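Local coordinates for protein trypanothione-dependent glyoxalase I (Leishmania major, PDB 2C21) that belongs to the glyoxalase/bleomycin resistance/dioxygenase superfamily and forms a dimer that holds nickel (II) ions at sites shared between its two subunits, at residues 13-18 / 62-67; 34-39 / 47-52. One frame throughout, in Å; residues are numbered along the deposited sequence.

Interaction 1: residues 13-18 / 62-67. With NI (nickel (II) ion), chain G.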
loop_
_atom_site.group_PDB
_atom_site.type_symbol
_atom_site.label_atom_id
_atom_site.label_comp_id
_atom_site.label_asym_id
_atom_site.label_seq_id
_atom_site.Cartn_x
_atom_site.Cartn_y
_atom_site.Cartn_z
ATOM N N MET A 13 -4.875 1.691 2.526
ATOM C CA MET A 13 -6.308 1.543 2.778
ATOM C C MET A 13 -7.093 1.296 1.488
ATOM O O MET A 13 -6.912 2.009 0.500
ATOM C CB MET A 13 -6.856 2.792 3.446
ATOM C CG MET A 13 -8.316 2.661 3.941
ATOM S SD MET A 13 -9.604 2.882 2.710
ATOM C CE MET A 13 -9.932 4.636 2.815
ATOM N N ILE A 14 -7.988 0.308 1.523
ATOM C CA ILE A 14 -8.937 0.036 0.424
ATOM C C ILE A 14 -10.348 -0.060 1.026
ATOM O O ILE A 14 -10.508 -0.473 2.182
ATOM C CB ILE A 14 -8.608 -1.283 -0.323
ATOM C CG1 ILE A 14 -8.559 -2.472 0.639
ATOM C CG2 ILE A 14 -7.297 -1.169 -1.101
ATOM C CD1 ILE A 14 -8.645 -3.829 -0.062
ATOM N N ARG A 15 -11.361 0.330 0.258
ATOM C CA ARG A 15 -12.743 0.195 0.703
ATOM C C ARG A 15 -13.324 -1.103 0.157
ATOM O O ARG A 15 -13.046 -1.504 -0.981
ATOM C CB ARG A 15 -13.609 1.375 0.257
ATOM C CG ARG A 15 -13.125 2.766 0.740
ATOM C CD ARG A 15 -13.904 3.889 0.098
ATOM N NE ARG A 15 -13.386 5.202 0.526
ATOM C CZ ARG A 15 -12.382 5.861 -0.055
ATOM N NH1 ARG A 15 -11.761 5.393 -1.131
ATOM N NH2 ARG A 15 -11.987 7.022 0.457
ATOM N N VAL A 16 -14.116 -1.762 0.984
ATOM C CA VAL A 16 -14.631 -3.101 0.681
ATOM C C VAL A 16 -16.118 -3.156 0.902
ATOM O O VAL A 16 -16.661 -2.473 1.785
ATOM C CB VAL A 16 -13.923 -4.187 1.515
ATOM C CG1 VAL A 16 -12.409 -4.178 1.222
ATOM C CG2 VAL A 16 -14.181 -4.015 3.016
ATOM N N GLY A 17 -16.784 -4.001 0.122
ATOM C CA GLY A 17 -18.240 -4.127 0.198
ATOM C C GLY A 17 -18.794 -4.964 1.341
ATOM O O GLY A 17 -19.942 -4.789 1.726
ATOM N N ASP A 18 -17.981 -5.866 1.880
ATOM C CA ASP A 18 -18.442 -6.893 2.829
ATOM C C ASP A 18 -17.222 -7.310 3.659
ATOM O O ASP A 18 -16.319 -7.967 3.169
ATOM C CB ASP A 18 -19.068 -8.049 2.012
ATOM C CG ASP A 18 -19.497 -9.264 2.836
ATOM O OD1 ASP A 18 -19.039 -9.521 3.960
ATOM O OD2 ASP A 18 -20.293 -10.030 2.273
ATOM N N GLU A 62 -5.491 -1.797 5.639
ATOM C CA GLU A 62 -6.671 -1.222 6.268
ATOM C C GLU A 62 -7.866 -1.364 5.342
ATOM O O GLU A 62 -7.832 -0.870 4.204
ATOM C CB GLU A 62 -6.479 0.272 6.559
ATOM C CG GLU A 62 -7.670 0.903 7.251
ATOM C CD GLU A 62 -7.575 2.422 7.360
ATOM O OE1 GLU A 62 -6.562 2.998 6.923
ATOM O OE2 GLU A 62 -8.525 3.024 7.900
ATOM N N LEU A 63 -8.923 -2.019 5.831
ATOM C CA LEU A 63 -10.197 -2.095 5.122
ATOM C C LEU A 63 -11.187 -1.132 5.749
ATOM O O LEU A 63 -11.332 -1.102 6.962
ATOM C CB LEU A 63 -10.781 -3.501 5.201
ATOM C CG LEU A 63 -9.823 -4.662 5.018
ATOM C CD1 LEU A 63 -10.600 -5.961 5.188
ATOM C CD2 LEU A 63 -9.158 -4.577 3.667
ATOM N N THR A 64 -11.874 -0.366 4.903
ATOM C CA THR A 64 -12.945 0.506 5.321
ATOM C C THR A 64 -14.237 -0.050 4.740
ATOM O O THR A 64 -14.328 -0.285 3.529
ATOM C CB THR A 64 -12.746 1.935 4.749
ATOM O OG1 THR A 64 -11.509 2.479 5.222
ATOM C CG2 THR A 64 -13.887 2.827 5.160
ATOM N N TYR A 65 -15.207 -0.279 5.620
ATOM C CA TYR A 65 -16.553 -0.636 5.231
ATOM C C TYR A 65 -17.470 0.554 5.529
ATOM O O TYR A 65 -17.529 1.027 6.670
ATOM C CB TYR A 65 -17.014 -1.882 6.011
ATOM C CG TYR A 65 -18.486 -2.159 5.878
ATOM C CD1 TYR A 65 -19.024 -2.557 4.652
ATOM C CD2 TYR A 65 -19.355 -2.013 6.966
ATOM C CE1 TYR A 65 -20.376 -2.806 4.514
ATOM C CE2 TYR A 65 -20.713 -2.262 6.831
ATOM C CZ TYR A 65 -21.217 -2.653 5.606
ATOM O OH TYR A 65 -22.564 -2.905 5.438
ATOM N N ASN A 66 -18.171 1.038 4.503
ATOM C CA ASN A 66 -19.236 2.011 4.677
ATOM C C ASN A 66 -20.571 1.299 4.713
ATOM O O ASN A 66 -20.901 0.574 3.779
ATOM C CB ASN A 66 -19.224 3.044 3.551
ATOM C CG ASN A 66 -18.073 3.999 3.681
ATOM O OD1 ASN A 66 -18.031 4.802 4.611
ATOM N ND2 ASN A 66 -17.112 3.893 2.785
ATOM N N TYR A 67 -21.334 1.519 5.789
ATOM C CA TYR A 67 -22.585 0.792 6.020
ATOM C C TYR A 67 -23.496 0.891 4.793
ATOM O O TYR A 67 -23.820 1.994 4.315
ATOM C CB TYR A 67 -23.347 1.343 7.231
ATOM C CG TYR A 67 -22.758 1.106 8.621
ATOM C CD1 TYR A 67 -23.538 1.348 9.748
ATOM C CD2 TYR A 67 -21.449 0.663 8.819
ATOM C CE1 TYR A 67 -23.051 1.164 11.014
ATOM C CE2 TYR A 67 -20.955 0.465 10.118
ATOM C CZ TYR A 67 -21.767 0.729 11.202
ATOM O OH TYR A 67 -21.312 0.558 12.488
HETATM NI NI NI G . -5.384 5.051 7.091
HETATM O O HOH W 1 -15.063 6.059 2.783
HETATM O O HOH W 2 -18.367 -0.430 2.013
HETATM O O HOH W 3 -6.182 5.410 8.631
#
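Glu62 O is gripped from strand 13-15 in two ways: Ile14 N donates a hydrogen bond of 2.9 Å to it, and Met13 CA adds a CA-H...O contact. This starts a parallel ladder between strand 8-15, outermost in this chain's own four-stranded sheet, and its neighbour 60-66, in the beta-alpha-beta-beta-beta arrangement of the glyoxalase superfamily. Met13 and Ile14 also pair with a strand of the second subunit, so the sheet runs on across the interface. Thr64 N then donates to Ile14 O, and Val16 N donates to Thr64 O, both at 3.0 Å. The axes run 29° apart.

One face of the ladder carries Met13, Arg15, Glu62 and Thr64. Glu62 reaches out with CG anti to the backbone N (chi1 -178°) and an extended chain, which brings OE1 to 2.4 Å from the nickel ion. His11, together with His80 and Glu123 of the second subunit, completes the protein ligands. Met13 bends back over this side: its CG packs against Glu62 OE1, its SD lies 3.2 Å from Thr64 OG1, and its CE sits over the centre of one face of the Arg15 guanidinium. Water 1 meets that guanidinium in plane at the edge and accepts from both Arg15 NE and Asn66 ND2, bridging the two side chains, whose nearest direct approach, Arg15 CD to Asn66 ND2, is 4.2 Å.

On the other face Ile14 and Leu63 lie alongside each other, beneath helix 19-29, and Ile14 CG1 meets Leu63 CD2 at 3.7 Å. Farther along, water 2 accepts from Asn66 N and lies 2.7 Å from Val16 O, to which it may donate. The ring of Tyr65 is met at its edge by two backbone oxygens, Val16 O near CD1 and Gly17 O 3.4 Å from CE1.

Interaction 2: residues 34-39 / 47-52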
loop_
_atom_site.group_PDB
_atom_site.type_symbol
_atom_site.label_atom_id
_atom_site.label_comp_id
_atom_site.label_asym_id
_atom_site.label_seq_id
_atom_site.Cartn_x
_atom_site.Cartn_y
_atom_site.Cartn_z
ATOM N N VAL A 34 -6.122 -10.586 11.700
ATOM C CA VAL A 34 -6.817 -9.358 12.088
ATOM C C VAL A 34 -6.077 -8.797 13.302
ATOM O O VAL A 34 -5.887 -9.494 14.287
ATOM C CB VAL A 34 -8.288 -9.641 12.455
ATOM C CG1 VAL A 34 -8.965 -8.365 12.960
ATOM C CG2 VAL A 34 -9.022 -10.213 11.244
ATOM N N LEU A 35 -5.640 -7.551 13.206
ATOM C CA LEU A 35 -4.917 -6.893 14.293
ATOM C C LEU A 35 -5.862 -6.108 15.219
ATOM O O LEU A 35 -5.742 -6.174 16.439
ATOM C CB LEU A 35 -3.863 -5.956 13.712
ATOM C CG LEU A 35 -2.879 -6.637 12.750
ATOM C CD1 LEU A 35 -2.038 -5.591 12.005
ATOM C CD2 LEU A 35 -1.994 -7.629 13.494
ATOM N N ARG A 36 -6.784 -5.356 14.629
ATOM C CA ARG A 36 -7.763 -4.604 15.403
ATOM C C ARG A 36 -8.881 -4.086 14.517
ATOM O O ARG A 36 -8.723 -3.988 13.304
ATOM C CB ARG A 36 -7.099 -3.428 16.146
ATOM C CG ARG A 36 -6.540 -2.358 15.258
ATOM C CD ARG A 36 -5.665 -1.382 16.015
ATOM N NE ARG A 36 -4.976 -0.450 15.119
ATOM C CZ ARG A 36 -5.523 0.659 14.594
ATOM N NH1 ARG A 36 -6.775 0.996 14.865
ATOM N NH2 ARG A 36 -4.813 1.434 13.771
ATOM N N LYS A 37 -10.011 -3.758 15.136
ATOM C CA LYS A 37 -11.114 -3.098 14.442
ATOM C C LYS A 37 -11.461 -1.755 15.095
ATOM O O LYS A 37 -11.149 -1.517 16.289
ATOM C CB LYS A 37 -12.347 -3.999 14.422
ATOM C CG LYS A 37 -12.099 -5.389 13.843
ATOM C CD LYS A 37 -13.396 -6.194 13.740
ATOM C CE LYS A 37 -13.155 -7.587 13.167
ATOM N NZ LYS A 37 -14.397 -8.416 13.094
ATOM N N TRP A 38 -12.098 -0.881 14.306
ATOM C CA TRP A 38 -12.524 0.438 14.765
ATOM C C TRP A 38 -13.901 0.682 14.177
ATOM O O TRP A 38 -13.998 0.946 12.993
ATOM C CB TRP A 38 -11.519 1.507 14.271
ATOM C CG TRP A 38 -11.873 2.959 14.526
ATOM C CD1 TRP A 38 -12.519 3.816 13.667
ATOM C CD2 TRP A 38 -11.552 3.735 15.686
ATOM N NE1 TRP A 38 -12.629 5.061 14.227
ATOM C CE2 TRP A 38 -12.056 5.041 15.469
ATOM C CE3 TRP A 38 -10.902 3.450 16.889
ATOM C CZ2 TRP A 38 -11.907 6.063 16.396
ATOM C CZ3 TRP A 38 -10.753 4.465 17.812
ATOM C CH2 TRP A 38 -11.263 5.760 17.564
ATOM N N ASP A 39 -14.947 0.630 15.005
ATOM C CA ASP A 39 -16.328 0.695 14.525
ATOM C C ASP A 39 -16.991 1.997 15.008
ATOM O O ASP A 39 -16.939 2.313 16.185
ATOM C CB ASP A 39 -17.101 -0.559 14.987
ATOM C CG ASP A 39 -18.527 -0.633 14.435
ATOM O OD1 ASP A 39 -18.766 -0.210 13.293
ATOM O OD2 ASP A 39 -19.423 -1.127 15.163
ATOM N N LEU A 47 -13.505 0.226 10.373
ATOM C CA LEU A 47 -12.158 -0.066 9.874
ATOM C C LEU A 47 -11.626 -1.383 10.462
ATOM O O LEU A 47 -11.851 -1.699 11.652
ATOM C CB LEU A 47 -11.192 1.058 10.244
ATOM C CG LEU A 47 -11.605 2.506 10.027
ATOM C CD1 LEU A 47 -10.493 3.402 10.577
ATOM C CD2 LEU A 47 -11.872 2.830 8.562
ATOM N N VAL A 48 -10.919 -2.135 9.633
ATOM C CA VAL A 48 -10.222 -3.363 10.070
ATOM C C VAL A 48 -8.806 -3.340 9.554
ATOM O O VAL A 48 -8.569 -3.116 8.363
ATOM C CB VAL A 48 -10.882 -4.656 9.559
ATOM C CG1 VAL A 48 -10.120 -5.888 10.073
ATOM C CG2 VAL A 48 -12.348 -4.707 9.974
ATOM N N PHE A 49 -7.870 -3.546 10.468
ATOM C CA PHE A 49 -6.457 -3.578 10.148
ATOM C C PHE A 49 -5.996 -5.023 10.189
ATOM O O PHE A 49 -6.207 -5.732 11.203
ATOM C CB PHE A 49 -5.670 -2.702 11.119
ATOM C CG PHE A 49 -5.954 -1.228 10.953
ATOM C CD1 PHE A 49 -7.093 -0.651 11.524
ATOM C CD2 PHE A 49 -5.099 -0.421 10.214
ATOM C CE1 PHE A 49 -7.376 0.717 11.344
ATOM C CE2 PHE A 49 -5.364 0.932 10.041
ATOM C CZ PHE A 49 -6.504 1.501 10.608
ATOM N N LEU A 50 -5.394 -5.459 9.086
ATOM C CA LEU A 50 -4.861 -6.832 8.935
ATOM C C LEU A 50 -3.435 -6.785 8.444
ATOM O O LEU A 50 -3.055 -5.891 7.696
ATOM C CB LEU A 50 -5.625 -7.637 7.875
ATOM C CG LEU A 50 -7.139 -7.780 7.958
ATOM C CD1 LEU A 50 -7.769 -6.728 7.064
ATOM C CD2 LEU A 50 -7.545 -9.182 7.533
ATOM N N GLY A 51 -2.664 -7.787 8.822
ATOM C CA GLY A 51 -1.299 -7.871 8.347
ATOM C C GLY A 51 -0.604 -9.125 8.773
ATOM O O GLY A 51 -1.192 -10.005 9.385
ATOM N N TYR A 52 0.674 -9.184 8.449
ATOM C CA TYR A 52 1.507 -10.309 8.794
ATOM C C TYR A 52 2.234 -10.047 10.106
ATOM O O TYR A 52 2.986 -10.879 10.592
ATOM C CB TYR A 52 2.483 -10.580 7.646
ATOM C CG TYR A 52 1.789 -11.083 6.396
ATOM C CD1 TYR A 52 1.191 -12.329 6.379
ATOM C CD2 TYR A 52 1.711 -10.304 5.246
ATOM C CE1 TYR A 52 0.553 -12.808 5.248
ATOM C CE2 TYR A 52 1.064 -10.771 4.107
ATOM C CZ TYR A 52 0.494 -12.020 4.106
ATOM O OH TYR A 52 -0.135 -12.507 2.977
#
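Phe49 and Arg36 carry the contact twice over, through their backbones and through their side chains. In the backbone, Phe49 N donates to Arg36 O at 3.0 Å in an almost straight bond (179° at the hydrogen), while Phe49 O receives Leu35 N at 2.8 Å and, weakly, Arg36 N. Two residues of strand 34-39 thus face one of strand 47-51, a classic beta bulge. Beyond it the antiparallel register is regular: Trp38 and Leu47 form a hydrogen-bonded pair, Trp38 N giving to Leu47 O and Leu47 N to Trp38 O, each at 2.8 Å.

The cation-pi interaction comes next. The Arg36 guanidinium lies flat over one face of the Phe49 ring, with CZ 3.9 Å from the ring centroid and the planes 22° apart. With chi1 at 66°, CG sits between the backbone N and the carbonyl carbon, and the extended chain then runs alongside Phe49. The charge has its main polar partner in Glu55, whose OE2 forms a salt bridge with NE; this probably helps fix the rotation of the group.

Apolar packing occupies both faces. Beside the stack, Trp38 CD1 rests 3.7 Å from Leu47 CD1. On the reverse side Val34 CG1 meets Val48 CG1, Val34 CG2 meets Leu50 CD2, and Lys37 lays CG against Val48 CG2; helix 19-29 covers Val34, Val48 and Leu50. Phe49 also meets the metal ligand His11 edge-to-face. The whole is a bulged beta hairpin at one side of the sheet that supplies His11 and Glu62 to the nickel, in a glyoxalase-fold module.

In the fold
Interactions 1 and 2 lie in one four-stranded mixed sheet, with centres about 11 Å apart. Along the chain, segment 13-18 comes first, then the hairpin of interaction 2, and segment 62-67 returns last beside the start. Across the sheet the order is 8-15, 60-66, 45-51, 33-40, so the contacts make the two outer seams of the sheet within this chain. The middle seam joins them: Leu63 N lies 2.8 Å from Val48 O, a probable hydrogen bond, and Leu47 packs against Glu62 and Thr64. Glu62, a nickel ligand, therefore stands on an inner strand between 8-15 and 45-51; both contacts also touch the second subunit, which supplies His80 and Glu123.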